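Local coordinates for phosphate-binding protein (Unidentified prokaryotic organism, PDB 3W9V) that binds phosphate and, as a secreted member of the PstS family, probably serves in phosphate transport, at residues Gln11-Thr16 with Asp331-Ala336; Thr67-Tyr72 with Gly268-Trp273; Leu154-Thr159 with Val286-Ser291; Phe215-Leu220 with Thr227-Val232; Ser257-Pro262 with Trp273-Gly278. The protein carries 1 engineered substitution. All coordinates share one frame; numbering follows the deposited sequence.

Contact 1 (Gln11-Thr16 with Asp331-Ala336); sequences QKLYLT and DAAIEA
The side chain of Leu13 swings its CG anti to the backbone N (chi1 172°), which carries both methyl groups across to the helix 331-336. Ile334 meets it with CG1 set beside its own backbone N (chi1 -69°). Although the CB of Ile334 leads away from Leu13, this torsion leaves the CG1 methylene on the near flank of its helix. The two branches of Leu13 do different jobs. CD1 lies against the backbone of the other helix, 3.7 Å from Ala333 O and 3.8 Å from Ile334 N, while the small CB of Ala333 stands 4.2 Å from the same Leu13 CD1. CD2 takes the apolar neighbour, with Leu13 CD2 4.1 Å from Ile334 CG1, and the two side chains cross obliquely. The backbones come close here: Leu13 CA and Ile334 CA are 6.7 Å apart.

Beneath the pair, Val89 of strand 83-92 touches both Leu13 and Ile334, so the two short helices share one seat on the five-stranded sheet. At the end of the first segment Thr16 folds back, and its OG1 donates to Lys12 O over 2.8 Å. The donor arrives only 17° out of the carbonyl plane. Lys12 itself reaches elsewhere, to Asp214 O and the ring of Phe215.

No hydrogen bond spans the two segments. The helices are held against each other by van der Waals contact of the leucine methyls with a methylene, a methyl and the backbone, and burial of Leu13 and Ile334 rather than directional bonding joins the N-terminal helix to one from the far end of the chain.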
# COMPACT_ATOMS: atom_id res chain seq x y z
N GLN A 11 4.86 7.93 -0.01
CA GLN A 11 5.70 8.97 -0.60
C GLN A 11 6.44 9.82 0.43
O GLN A 11 7.58 10.21 0.19
CB GLN A 11 4.91 9.83 -1.58
CG GLN A 11 4.03 10.90 -0.97
CD GLN A 11 3.41 11.78 -2.03
OE1 GLN A 11 3.02 11.31 -3.10
NE2 GLN A 11 3.32 13.08 -1.75
N LYS A 12 5.82 10.11 1.57
CA LYS A 12 6.50 10.93 2.56
C LYS A 12 7.64 10.17 3.23
O LYS A 12 8.63 10.77 3.65
CB LYS A 12 5.51 11.50 3.57
CG LYS A 12 4.47 12.39 2.91
CD LYS A 12 3.68 13.21 3.91
CE LYS A 12 2.75 12.34 4.71
NZ LYS A 12 2.02 13.12 5.74
N LEU A 13 7.51 8.85 3.32
CA LEU A 13 8.62 8.04 3.77
C LEU A 13 9.80 8.14 2.80
O LEU A 13 10.93 8.43 3.21
CB LEU A 13 8.19 6.58 3.96
CG LEU A 13 9.33 5.59 4.25
CD1 LEU A 13 10.03 5.88 5.58
CD2 LEU A 13 8.80 4.16 4.22
N TYR A 14 9.54 7.94 1.51
CA TYR A 14 10.62 7.95 0.53
C TYR A 14 11.22 9.34 0.33
O TYR A 14 12.36 9.45 -0.12
CB TYR A 14 10.17 7.35 -0.80
CG TYR A 14 9.69 5.92 -0.69
CD1 TYR A 14 10.23 5.04 0.24
CD2 TYR A 14 8.67 5.45 -1.50
CE1 TYR A 14 9.78 3.72 0.34
CE2 TYR A 14 8.22 4.15 -1.42
CZ TYR A 14 8.76 3.29 -0.49
OH TYR A 14 8.31 1.99 -0.37
N LEU A 15 10.47 10.38 0.68
CA LEU A 15 10.97 11.75 0.62
C LEU A 15 11.75 12.17 1.87
O LEU A 15 12.36 13.23 1.89
CB LEU A 15 9.82 12.73 0.39
CG LEU A 15 9.22 12.76 -1.01
CD1 LEU A 15 7.93 13.56 -1.02
CD2 LEU A 15 10.23 13.33 -1.99
N THR A 16 11.72 11.34 2.91
CA THR A 16 12.46 11.65 4.13
C THR A 16 13.96 11.54 3.86
O THR A 16 14.41 10.54 3.30
CB THR A 16 12.07 10.67 5.25
OG1 THR A 16 10.70 10.86 5.59
CG2 THR A 16 12.92 10.89 6.49
N ASP A 331 14.46 1.40 9.57
CA ASP A 331 13.31 1.04 10.40
C ASP A 331 12.80 2.18 11.28
O ASP A 331 11.59 2.31 11.47
CB ASP A 331 13.57 -0.22 11.23
CG ASP A 331 13.49 -1.50 10.40
OD1 ASP A 331 13.30 -1.43 9.17
OD2 ASP A 331 13.61 -2.59 11.01
N ALA A 332 13.69 3.00 11.84
CA ALA A 332 13.23 4.13 12.65
C ALA A 332 12.41 5.10 11.80
O ALA A 332 11.36 5.59 12.23
CB ALA A 332 14.41 4.83 13.32
N ALA A 333 12.87 5.38 10.58
CA ALA A 333 12.14 6.26 9.68
C ALA A 333 10.80 5.66 9.27
O ALA A 333 9.80 6.37 9.19
CB ALA A 333 12.98 6.60 8.46
N ILE A 334 10.80 4.36 9.02
CA ILE A 334 9.58 3.64 8.67
C ILE A 334 8.53 3.81 9.77
O ILE A 334 7.37 4.15 9.50
CB ILE A 334 9.89 2.16 8.41
CG1 ILE A 334 10.71 2.03 7.12
CG2 ILE A 334 8.63 1.32 8.37
CD1 ILE A 334 11.36 0.68 6.92
N GLU A 335 8.94 3.59 11.02
CA GLU A 335 8.03 3.74 12.15
C GLU A 335 7.58 5.19 12.33
O GLU A 335 6.42 5.44 12.67
CB GLU A 335 8.68 3.22 13.43
CG GLU A 335 8.93 1.72 13.38
CD GLU A 335 9.49 1.16 14.66
OE1 GLU A 335 9.97 1.96 15.50
OE2 GLU A 335 9.45 -0.07 14.84
N ALA A 336 8.48 6.14 12.11
CA ALA A 336 8.16 7.54 12.31
C ALA A 336 7.09 8.01 11.32
O ALA A 336 6.37 8.98 11.59
CB ALA A 336 9.41 8.40 12.21

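Contact 2 (Thr67-Tyr72 with Gly268-Trp273); sequences TELATY and GNPDVW
Asp271 N donates to Asn269 OD1 over 3.0 Å, with an N-H...O angle of 152°, and closes an Asx turn. The donor sits well above the plane of the amide carbonyl, not on a lone pair. The turn encloses Pro270, whose ring faces helix 66-75, and ends at Asp271, whose methylene passes beside it; Leu69 meets both.

Leu69 is the sole residue of its helix segment to make the contact, and its two methyl groups divide the work. CD2 lies 4.0 Å from Pro270 CB and 4.2 Å from Pro270 CG, where the leucine and the proline ring run alongside each other in opposite directions. CD1 takes the methylene of the aspartate, with Leu69 CD1 4.2 Å from Asp271 CB, the two side chains crossing at about a right angle. The backbone puts that CB by the leucine; the first torsion of Asp271 (chi1 -172°, CG anti to the backbone N) only sets the direction of the carboxylate, whose OD1 forms a salt bridge with Lys63. The apolar and charged parts of one short side chain are thus used separately.

Leu83 of strand 83-92 touches both Leu69 and Pro270 and backs the contact. The whole is a small apolar patch near the surface, in which a helix packs on a loop bearing an Asx turn, at the edge strand of the five-stranded sheet in a type II periplasmic-binding-protein fold.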
# COMPACT_ATOMS: atom_id res chain seq x y z
N THR A 67 -0.71 -10.25 -16.68
CA THR A 67 -0.43 -9.64 -17.97
C THR A 67 0.79 -8.73 -17.90
O THR A 67 1.65 -8.76 -18.78
CB THR A 67 -1.65 -8.86 -18.51
OG1 THR A 67 -2.74 -9.78 -18.71
CG2 THR A 67 -1.33 -8.19 -19.84
N GLU A 68 0.88 -7.92 -16.85
CA GLU A 68 2.03 -7.03 -16.68
C GLU A 68 3.33 -7.82 -16.62
O GLU A 68 4.32 -7.48 -17.28
CB GLU A 68 1.87 -6.16 -15.43
CG GLU A 68 0.86 -5.03 -15.63
CD GLU A 68 0.45 -4.34 -14.33
OE1 GLU A 68 0.59 -4.92 -13.24
OE2 GLU A 68 -0.03 -3.18 -14.41
N LEU A 69 3.33 -8.88 -15.82
CA LEU A 69 4.52 -9.72 -15.67
C LEU A 69 4.90 -10.42 -16.97
O LEU A 69 6.07 -10.45 -17.35
CB LEU A 69 4.30 -10.74 -14.54
CG LEU A 69 4.25 -10.13 -13.14
CD1 LEU A 69 3.68 -11.11 -12.13
CD2 LEU A 69 5.63 -9.66 -12.70
N ALA A 70 3.91 -10.99 -17.66
CA ALA A 70 4.18 -11.73 -18.89
C ALA A 70 4.69 -10.80 -19.99
O ALA A 70 5.61 -11.15 -20.74
CB ALA A 70 2.93 -12.47 -19.36
N THR A 71 4.11 -9.61 -20.08
CA THR A 71 4.53 -8.65 -21.09
C THR A 71 5.96 -8.18 -20.83
O THR A 71 6.76 -8.08 -21.76
CB THR A 71 3.54 -7.47 -21.16
OG1 THR A 71 2.28 -7.95 -21.64
CG2 THR A 71 4.06 -6.39 -22.11
N TYR A 72 6.30 -7.92 -19.57
CA TYR A 72 7.67 -7.51 -19.25
C TYR A 72 8.66 -8.64 -19.55
O TYR A 72 9.74 -8.40 -20.09
CB TYR A 72 7.79 -7.06 -17.79
CG TYR A 72 9.05 -6.28 -17.50
CD1 TYR A 72 9.09 -4.90 -17.70
CD2 TYR A 72 10.20 -6.91 -17.02
CE1 TYR A 72 10.24 -4.17 -17.43
CE2 TYR A 72 11.35 -6.18 -16.75
CZ TYR A 72 11.36 -4.81 -16.96
OH TYR A 72 12.50 -4.07 -16.69
N GLY A 268 11.98 -17.06 -7.87
CA GLY A 268 12.21 -16.43 -9.16
C GLY A 268 10.96 -15.84 -9.79
O GLY A 268 11.04 -15.20 -10.84
N ASN A 269 9.81 -16.06 -9.16
CA ASN A 269 8.53 -15.52 -9.62
C ASN A 269 8.17 -14.31 -8.77
O ASN A 269 7.86 -14.45 -7.59
CB ASN A 269 7.45 -16.60 -9.49
CG ASN A 269 6.06 -16.11 -9.89
OD1 ASN A 269 5.86 -14.96 -10.26
ND2 ASN A 269 5.08 -17.01 -9.81
N PRO A 270 8.21 -13.10 -9.37
CA PRO A 270 7.93 -11.90 -8.58
C PRO A 270 6.57 -11.91 -7.88
O PRO A 270 6.41 -11.24 -6.85
CB PRO A 270 7.99 -10.77 -9.62
CG PRO A 270 8.92 -11.28 -10.66
CD PRO A 270 8.62 -12.77 -10.74
N ASP A 271 5.61 -12.65 -8.41
CA ASP A 271 4.29 -12.68 -7.82
C ASP A 271 4.27 -13.23 -6.38
O ASP A 271 3.45 -12.80 -5.57
CB ASP A 271 3.32 -13.48 -8.69
CG ASP A 271 1.89 -13.38 -8.20
OD1 ASP A 271 1.39 -12.24 -8.03
OD2 ASP A 271 1.26 -14.43 -7.97
N VAL A 272 5.15 -14.18 -6.06
CA VAL A 272 5.10 -14.78 -4.73
C VAL A 272 5.70 -13.88 -3.65
O VAL A 272 5.52 -14.15 -2.46
CB VAL A 272 5.77 -16.17 -4.65
CG1 VAL A 272 5.13 -17.13 -5.65
CG2 VAL A 272 7.28 -16.08 -4.85
N TRP A 273 6.39 -12.82 -4.05
CA TRP A 273 7.07 -11.97 -3.08
C TRP A 273 6.14 -11.02 -2.33
O TRP A 273 6.51 -10.53 -1.27
CB TRP A 273 8.21 -11.20 -3.74
CG TRP A 273 9.42 -12.05 -3.89
CD1 TRP A 273 9.74 -12.85 -4.95
CD2 TRP A 273 10.45 -12.24 -2.92
NE1 TRP A 273 10.92 -13.51 -4.70
CE2 TRP A 273 11.37 -13.15 -3.46
CE3 TRP A 273 10.68 -11.71 -1.64
CZ2 TRP A 273 12.52 -13.55 -2.78
CZ3 TRP A 273 11.82 -12.12 -0.96
CH2 TRP A 273 12.72 -13.02 -1.53

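Contact 3 (Leu154-Thr159 with Val286-Ser291); sequences LNAKCT and VAYPDS
Ala156 and Lys157, in the last turn of helix 145-157, pack on Tyr288, which directly follows strand 286-287; the contact joins a helix C-terminus to the loop leaving a two-stranded parallel sheet in this periplasmic-binding-protein fold.

The apolar part has two pieces. The methyl of Ala156 approaches the tyrosine ring obliquely, with Ala156 CB 3.7 Å from Tyr288 CE2 and 3.8 Å from Tyr288 CD2. Nearer the backbone, Lys157 CE comes to 3.8 Å from Tyr288 CB. The lysine bends at its second torsion (chi2 -60°) and then runs extended, so that its aliphatic chain slides past the tyrosine in the opposite direction. Other rings hold Tyr288 as well: Phe153 meets it edge-to-face, and Phe277 lies against it with the planes at about 25°.

The covalent and backbone part belongs to the helix end. Cys158 is the first residue to leave helical backbone angles and centres an inverse gamma turn, and its disulfide to Cys113 ties this end to another part of the chain. Its N still donates to Leu154 O.

The polar part across the contact is indirect. The lysine ammonium does not bond the opposite segment itself but works through a single water: Lys157 NZ donates to that water at 2.7 Å, and the water in turn donates to Tyr288 O at 2.9 Å.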
# COMPACT_ATOMS: atom_id res chain seq x y z
N LEU A 154 -12.44 -5.34 1.76
CA LEU A 154 -13.88 -5.33 1.55
C LEU A 154 -14.34 -6.62 0.85
O LEU A 154 -15.38 -7.18 1.20
CB LEU A 154 -14.31 -4.12 0.73
CG LEU A 154 -13.96 -2.74 1.29
CD1 LEU A 154 -14.44 -1.68 0.31
CD2 LEU A 154 -14.55 -2.51 2.67
N ASN A 155 -13.57 -7.08 -0.12
CA ASN A 155 -13.89 -8.31 -0.83
C ASN A 155 -13.91 -9.52 0.10
O ASN A 155 -14.75 -10.41 -0.03
CB ASN A 155 -12.87 -8.51 -1.96
CG ASN A 155 -13.00 -9.86 -2.63
OD1 ASN A 155 -12.26 -10.80 -2.31
ND2 ASN A 155 -13.92 -9.97 -3.58
N ALA A 156 -12.98 -9.54 1.06
CA ALA A 156 -12.87 -10.66 1.98
C ALA A 156 -13.93 -10.64 3.09
O ALA A 156 -14.41 -11.69 3.51
CB ALA A 156 -11.47 -10.71 2.60
N LYS A 157 -14.31 -9.44 3.54
CA LYS A 157 -15.06 -9.30 4.78
C LYS A 157 -16.48 -8.73 4.65
O LYS A 157 -17.30 -8.89 5.56
CB LYS A 157 -14.26 -8.45 5.77
CG LYS A 157 -12.94 -9.08 6.19
CD LYS A 157 -13.18 -10.41 6.87
CE LYS A 157 -11.92 -10.95 7.50
NZ LYS A 157 -12.19 -12.19 8.28
N CYS A 158 -16.77 -8.06 3.54
CA CYS A 158 -18.11 -7.49 3.35
C CYS A 158 -18.99 -8.50 2.62
O CYS A 158 -19.24 -8.37 1.43
CB CYS A 158 -18.03 -6.18 2.58
SG CYS A 158 -17.05 -4.91 3.40
N THR A 159 -19.45 -9.50 3.36
CA THR A 159 -20.08 -10.67 2.75
C THR A 159 -21.60 -10.71 2.89
O THR A 159 -22.23 -11.68 2.49
CB THR A 159 -19.48 -11.96 3.33
OG1 THR A 159 -19.87 -12.09 4.71
CG2 THR A 159 -17.96 -11.94 3.24
N VAL A 286 -2.92 -15.09 3.01
CA VAL A 286 -2.86 -14.98 4.46
C VAL A 286 -4.19 -14.43 5.00
O VAL A 286 -4.68 -13.41 4.53
CB VAL A 286 -1.73 -14.03 4.90
CG1 VAL A 286 -1.60 -14.01 6.42
CG2 VAL A 286 -0.41 -14.46 4.26
N ALA A 287 -4.77 -15.10 5.99
CA ALA A 287 -6.04 -14.64 6.53
C ALA A 287 -5.91 -13.27 7.19
O ALA A 287 -4.95 -13.03 7.93
CB ALA A 287 -6.61 -15.65 7.51
N TYR A 288 -6.86 -12.38 6.93
CA TYR A 288 -6.94 -11.14 7.69
C TYR A 288 -7.02 -11.50 9.17
O TYR A 288 -7.68 -12.47 9.55
CB TYR A 288 -8.14 -10.28 7.27
CG TYR A 288 -7.90 -9.51 5.99
CD1 TYR A 288 -7.07 -8.39 5.97
CD2 TYR A 288 -8.49 -9.90 4.79
CE1 TYR A 288 -6.84 -7.69 4.79
CE2 TYR A 288 -8.27 -9.21 3.61
CZ TYR A 288 -7.44 -8.11 3.61
OH TYR A 288 -7.22 -7.45 2.43
N PRO A 289 -6.31 -10.75 10.02
CA PRO A 289 -6.19 -11.12 11.44
C PRO A 289 -7.47 -10.91 12.23
O PRO A 289 -8.21 -9.96 11.99
CB PRO A 289 -5.11 -10.16 11.95
CG PRO A 289 -5.23 -8.97 11.05
CD PRO A 289 -5.54 -9.54 9.70
N ASP A 290 -7.72 -11.80 13.20
CA ASP A 290 -8.90 -11.68 14.04
C ASP A 290 -8.62 -10.87 15.30
O ASP A 290 -9.52 -10.63 16.11
CB ASP A 290 -9.48 -13.07 14.38
CG ASP A 290 -8.55 -13.90 15.25
OD1 ASP A 290 -7.37 -13.53 15.41
OD2 ASP A 290 -9.01 -14.94 15.77
N SER A 291 -7.37 -10.43 15.45
CA SER A 291 -7.00 -9.55 16.55
C SER A 291 -6.28 -8.33 15.98
O SER A 291 -5.86 -8.33 14.82
CB SER A 291 -6.11 -10.27 17.56
OG SER A 291 -4.87 -10.65 16.98
O HOH W 1 -9.86 -13.46 7.97

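Contact 4 (Phe215-Leu220 with Thr227-Val232); sequences FAAPTL and TKVARV
The loop that precedes strand 231-237 folds back here on the loop 215-220, only a few residues earlier in the chain, so the contact closes a short irregular excursion beside a three-stranded mixed sheet. Val229, just ahead of the strand, meets the carbonyl of Ala216 and the methyl of Ala217. One branch does the touching: Val229 CG2 is 3.7 Å from Ala216 O and 4.4 Å from Ala217 CB. Its first torsion (chi1 177°) turns CG1 anti to the backbone N and leaves CG2 beside that N, facing the alanines. The meeting is thus of a methyl with a carbonyl oxygen and a second methyl, with no hydrogen bond between the segments. All three residues are buried, and the nearest CA atoms across the segments are those of Ala216 and Val229, with Ala216 CA 7.3 Å from Val229 CA.

Further out, Val229 also touches Pro247, and Ala216 touches Ala94. Backbone hydrogen bonds tie Lys228 to Phe97 and Ala230 to Ile95. Phe215 leans on Ser191 and Met195 of helix 190-199, while Ala230 rests on Leu107 of strand 106-107.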
# COMPACT_ATOMS: atom_id res chain seq x y z
N PHE A 215 -0.76 9.75 6.05
CA PHE A 215 -1.53 10.92 5.62
C PHE A 215 -2.78 11.14 6.46
O PHE A 215 -3.35 12.24 6.46
CB PHE A 215 -1.97 10.78 4.16
CG PHE A 215 -0.88 11.03 3.15
CD1 PHE A 215 -0.78 12.26 2.53
CD2 PHE A 215 0.00 10.03 2.79
CE1 PHE A 215 0.21 12.50 1.59
CE2 PHE A 215 0.99 10.26 1.85
CZ PHE A 215 1.09 11.50 1.25
N ALA A 216 -3.24 10.11 7.16
CA ALA A 216 -4.56 10.14 7.79
C ALA A 216 -4.66 11.06 9.00
O ALA A 216 -5.76 11.43 9.42
CB ALA A 216 -5.00 8.73 8.16
N ALA A 217 -3.51 11.42 9.57
CA ALA A 217 -3.44 12.38 10.66
C ALA A 217 -2.11 13.12 10.56
O ALA A 217 -1.15 12.59 10.00
CB ALA A 217 -3.53 11.66 12.00
N PRO A 218 -2.06 14.36 11.08
CA PRO A 218 -0.82 15.16 11.02
C PRO A 218 0.37 14.53 11.74
O PRO A 218 1.51 14.72 11.30
CB PRO A 218 -1.23 16.46 11.72
CG PRO A 218 -2.69 16.55 11.51
CD PRO A 218 -3.19 15.14 11.60
N THR A 219 0.14 13.81 12.84
CA THR A 219 1.20 13.11 13.56
C THR A 219 0.71 11.73 13.99
O THR A 219 -0.48 11.44 13.89
CB THR A 219 1.68 13.89 14.81
OG1 THR A 219 0.60 14.00 15.74
CG2 THR A 219 2.19 15.28 14.44
N LEU A 220 1.62 10.89 14.47
CA LEU A 220 1.27 9.54 14.90
C LEU A 220 0.19 9.54 15.98
O LEU A 220 -0.73 8.72 15.94
CB LEU A 220 2.50 8.79 15.41
CG LEU A 220 3.62 8.55 14.41
CD1 LEU A 220 4.72 7.70 15.02
CD2 LEU A 220 3.07 7.90 13.16
N THR A 227 -12.07 10.65 17.49
CA THR A 227 -13.01 11.65 17.02
C THR A 227 -12.62 12.14 15.62
O THR A 227 -13.32 12.96 15.04
CB THR A 227 -13.14 12.86 17.98
OG1 THR A 227 -11.93 13.62 17.96
CG2 THR A 227 -13.43 12.39 19.39
N LYS A 228 -11.51 11.62 15.09
CA LYS A 228 -11.01 12.03 13.78
C LYS A 228 -10.58 10.85 12.89
O LYS A 228 -10.64 10.94 11.66
CB LYS A 228 -9.82 12.99 13.93
CG LYS A 228 -10.19 14.31 14.57
CD LYS A 228 -8.95 15.18 14.76
CE LYS A 228 -9.30 16.49 15.45
NZ LYS A 228 -10.18 17.34 14.60
N VAL A 229 -10.12 9.78 13.51
CA VAL A 229 -9.66 8.59 12.80
C VAL A 229 -10.36 7.41 13.45
O VAL A 229 -10.18 7.16 14.64
CB VAL A 229 -8.12 8.44 12.86
CG1 VAL A 229 -7.69 7.16 12.17
CG2 VAL A 229 -7.44 9.64 12.20
N ALA A 230 -11.18 6.70 12.68
CA ALA A 230 -12.03 5.68 13.27
C ALA A 230 -11.25 4.48 13.80
O ALA A 230 -10.29 4.02 13.18
CB ALA A 230 -13.07 5.21 12.27
N ARG A 231 -11.67 3.96 14.94
CA ARG A 231 -11.26 2.63 15.33
C ARG A 231 -12.05 1.66 14.44
O ARG A 231 -13.13 1.99 13.97
CB ARG A 231 -11.55 2.37 16.80
CG ARG A 231 -10.74 3.23 17.75
CD ARG A 231 -11.25 3.14 19.18
NE ARG A 231 -10.53 4.04 20.07
CZ ARG A 231 -10.92 4.36 21.30
NH1 ARG A 231 -12.05 3.84 21.79
NH2 ARG A 231 -10.20 5.19 22.04
N VAL A 232 -11.48 0.49 14.18
CA VAL A 232 -12.18 -0.53 13.42
C VAL A 232 -12.04 -1.86 14.14
O VAL A 232 -10.96 -2.21 14.62
CB VAL A 232 -11.63 -0.68 11.97
CG1 VAL A 232 -12.44 -1.72 11.20
CG2 VAL A 232 -11.68 0.66 11.24

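Contact 5 (Ser257-Pro262 with Trp273-Gly278); sequences SVVPLP and WVPVFG
Pro262 lays its CG over one face of the Trp273 indole, 4.0 Å from the centroid of the six-membered ring and 26° off its normal, a CH-pi contact. The carbon is offset toward the rim, and its closest approach is Pro262 CG to Trp273 CE3 at 3.6 Å. At the other end of the contact Val259 spreads its two methyls over separate partners. Val259 CG1 presses on the proline ring opposite, 3.6 Å from Pro275 CG and 3.7 Å from Pro275 CB. Val259 CG2 meets the far end of the phenylalanine ring obliquely, 3.8 Å from Phe277 CZ. This division follows from a first torsion (chi1 167°) that puts CG1 anti to the backbone N and CG2 anti to the carbonyl carbon. Each pair crosses at about a right angle.

The touching parts, Val259 to Pro262 and Trp273 to Phe277, run 144° apart. Val259-Pro262 and Val274-Phe277 are extended, with prolines at 260, 262 and 275; no hydrogen bond joins them, and the second leads into strand 277-278 of the small parallel sheet.

Polar bonds to residues beyond the two segments tie the pieces down. Trp273 NE1 donates to Arg267 O, and the same arginine's NE binds Pro262 O, so both members of the CH-pi pair are tied to one residue. Val259 O accepts from Trp346 NE1, whose side chain also touches Pro262 and Pro275. Farther out, Phe298 of strand 296-304 touches Pro275 and Phe277.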
# COMPACT_ATOMS: atom_id res chain seq x y z
N SER A 257 4.09 -9.94 11.57
CA SER A 257 5.29 -10.70 11.94
C SER A 257 5.20 -12.19 11.57
O SER A 257 6.23 -12.84 11.36
CB SER A 257 5.58 -10.54 13.44
OG SER A 257 4.65 -11.27 14.22
N VAL A 258 3.98 -12.71 11.47
CA VAL A 258 3.77 -14.12 11.17
C VAL A 258 3.31 -14.41 9.73
O VAL A 258 2.87 -15.51 9.42
CB VAL A 258 2.79 -14.78 12.16
CG1 VAL A 258 3.31 -14.67 13.59
CG2 VAL A 258 1.41 -14.15 12.04
N VAL A 259 3.41 -13.41 8.85
CA VAL A 259 3.14 -13.64 7.44
C VAL A 259 4.20 -14.57 6.89
O VAL A 259 5.39 -14.29 7.02
CB VAL A 259 3.16 -12.30 6.66
CG1 VAL A 259 3.18 -12.55 5.16
CG2 VAL A 259 1.96 -11.45 7.07
N PRO A 260 3.78 -15.69 6.27
CA PRO A 260 4.78 -16.65 5.79
C PRO A 260 5.70 -16.07 4.71
O PRO A 260 5.27 -15.23 3.92
CB PRO A 260 3.93 -17.78 5.20
CG PRO A 260 2.62 -17.67 5.91
CD PRO A 260 2.41 -16.20 6.12
N LEU A 261 6.94 -16.55 4.67
CA LEU A 261 7.88 -16.15 3.63
C LEU A 261 7.42 -16.64 2.26
O LEU A 261 6.67 -17.62 2.16
CB LEU A 261 9.27 -16.71 3.93
CG LEU A 261 9.95 -16.12 5.16
CD1 LEU A 261 11.29 -16.81 5.41
CD2 LEU A 261 10.15 -14.62 4.99
N PRO A 262 7.88 -15.98 1.18
CA PRO A 262 7.54 -16.47 -0.15
C PRO A 262 8.12 -17.87 -0.36
O PRO A 262 9.23 -18.15 0.08
CB PRO A 262 8.25 -15.47 -1.08
CG PRO A 262 8.48 -14.25 -0.24
CD PRO A 262 8.74 -14.78 1.13
N TRP A 273 6.39 -12.82 -4.05
CA TRP A 273 7.07 -11.97 -3.08
C TRP A 273 6.14 -11.02 -2.33
O TRP A 273 6.51 -10.53 -1.27
CB TRP A 273 8.21 -11.20 -3.74
CG TRP A 273 9.42 -12.05 -3.89
CD1 TRP A 273 9.74 -12.85 -4.95
CD2 TRP A 273 10.45 -12.24 -2.92
NE1 TRP A 273 10.92 -13.51 -4.70
CE2 TRP A 273 11.37 -13.15 -3.46
CE3 TRP A 273 10.68 -11.71 -1.64
CZ2 TRP A 273 12.52 -13.55 -2.78
CZ3 TRP A 273 11.82 -12.12 -0.96
CH2 TRP A 273 12.72 -13.02 -1.53
N VAL A 274 4.96 -10.76 -2.87
CA VAL A 274 4.03 -9.84 -2.21
C VAL A 274 2.85 -10.62 -1.66
O VAL A 274 1.99 -11.09 -2.41
CB VAL A 274 3.52 -8.74 -3.16
CG1 VAL A 274 2.57 -7.83 -2.41
CG2 VAL A 274 4.70 -7.94 -3.73
N PRO A 275 2.81 -10.79 -0.33
CA PRO A 275 1.68 -11.50 0.26
C PRO A 275 0.41 -10.69 0.13
O PRO A 275 0.46 -9.46 0.23
CB PRO A 275 2.05 -11.59 1.75
CG PRO A 275 3.51 -11.33 1.80
CD PRO A 275 3.80 -10.39 0.68
N VAL A 276 -0.70 -11.37 -0.09
CA VAL A 276 -1.99 -10.71 -0.03
C VAL A 276 -2.84 -11.37 1.03
O VAL A 276 -2.76 -12.57 1.27
CB VAL A 276 -2.74 -10.72 -1.37
CG1 VAL A 276 -1.98 -9.90 -2.38
CG2 VAL A 276 -2.93 -12.15 -1.86
N PHE A 277 -3.65 -10.54 1.68
CA PHE A 277 -4.55 -11.04 2.70
C PHE A 277 -5.88 -11.45 2.08
O PHE A 277 -6.23 -11.04 0.97
CB PHE A 277 -4.72 -9.98 3.78
CG PHE A 277 -3.51 -9.80 4.65
CD1 PHE A 277 -3.36 -10.56 5.80
CD2 PHE A 277 -2.51 -8.89 4.33
CE1 PHE A 277 -2.26 -10.42 6.61
CE2 PHE A 277 -1.39 -8.75 5.14
CZ PHE A 277 -1.27 -9.51 6.28
N GLY A 278 -6.61 -12.30 2.80
CA GLY A 278 -7.89 -12.78 2.32
C GLY A 278 -8.71 -13.34 3.46
O GLY A 278 -8.31 -13.28 4.61

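How the contacts relate
Contacts 1, 4 and 5 are buried, contact 3 is partly so, and contact 2 lies near the surface. All five are carried by apolar groups; water links the segments in contact 3, and contact 5 alone uses an aromatic face. Contacts 2 and 5 share Trp273, and Val272 O of contact 2 packs on Pro262. Contacts 3 and 5 meet in the parallel sheet of strands 277-278 and 286-287, so 2, 5 and 3 form a connected series in space. Contacts 1 and 4 touch through Gln11 and Lys12 on Phe215 and through Leu220 on the end of helix 331-336. Contacts 2 and 4 are farthest apart, with centres about 35 Å from each other.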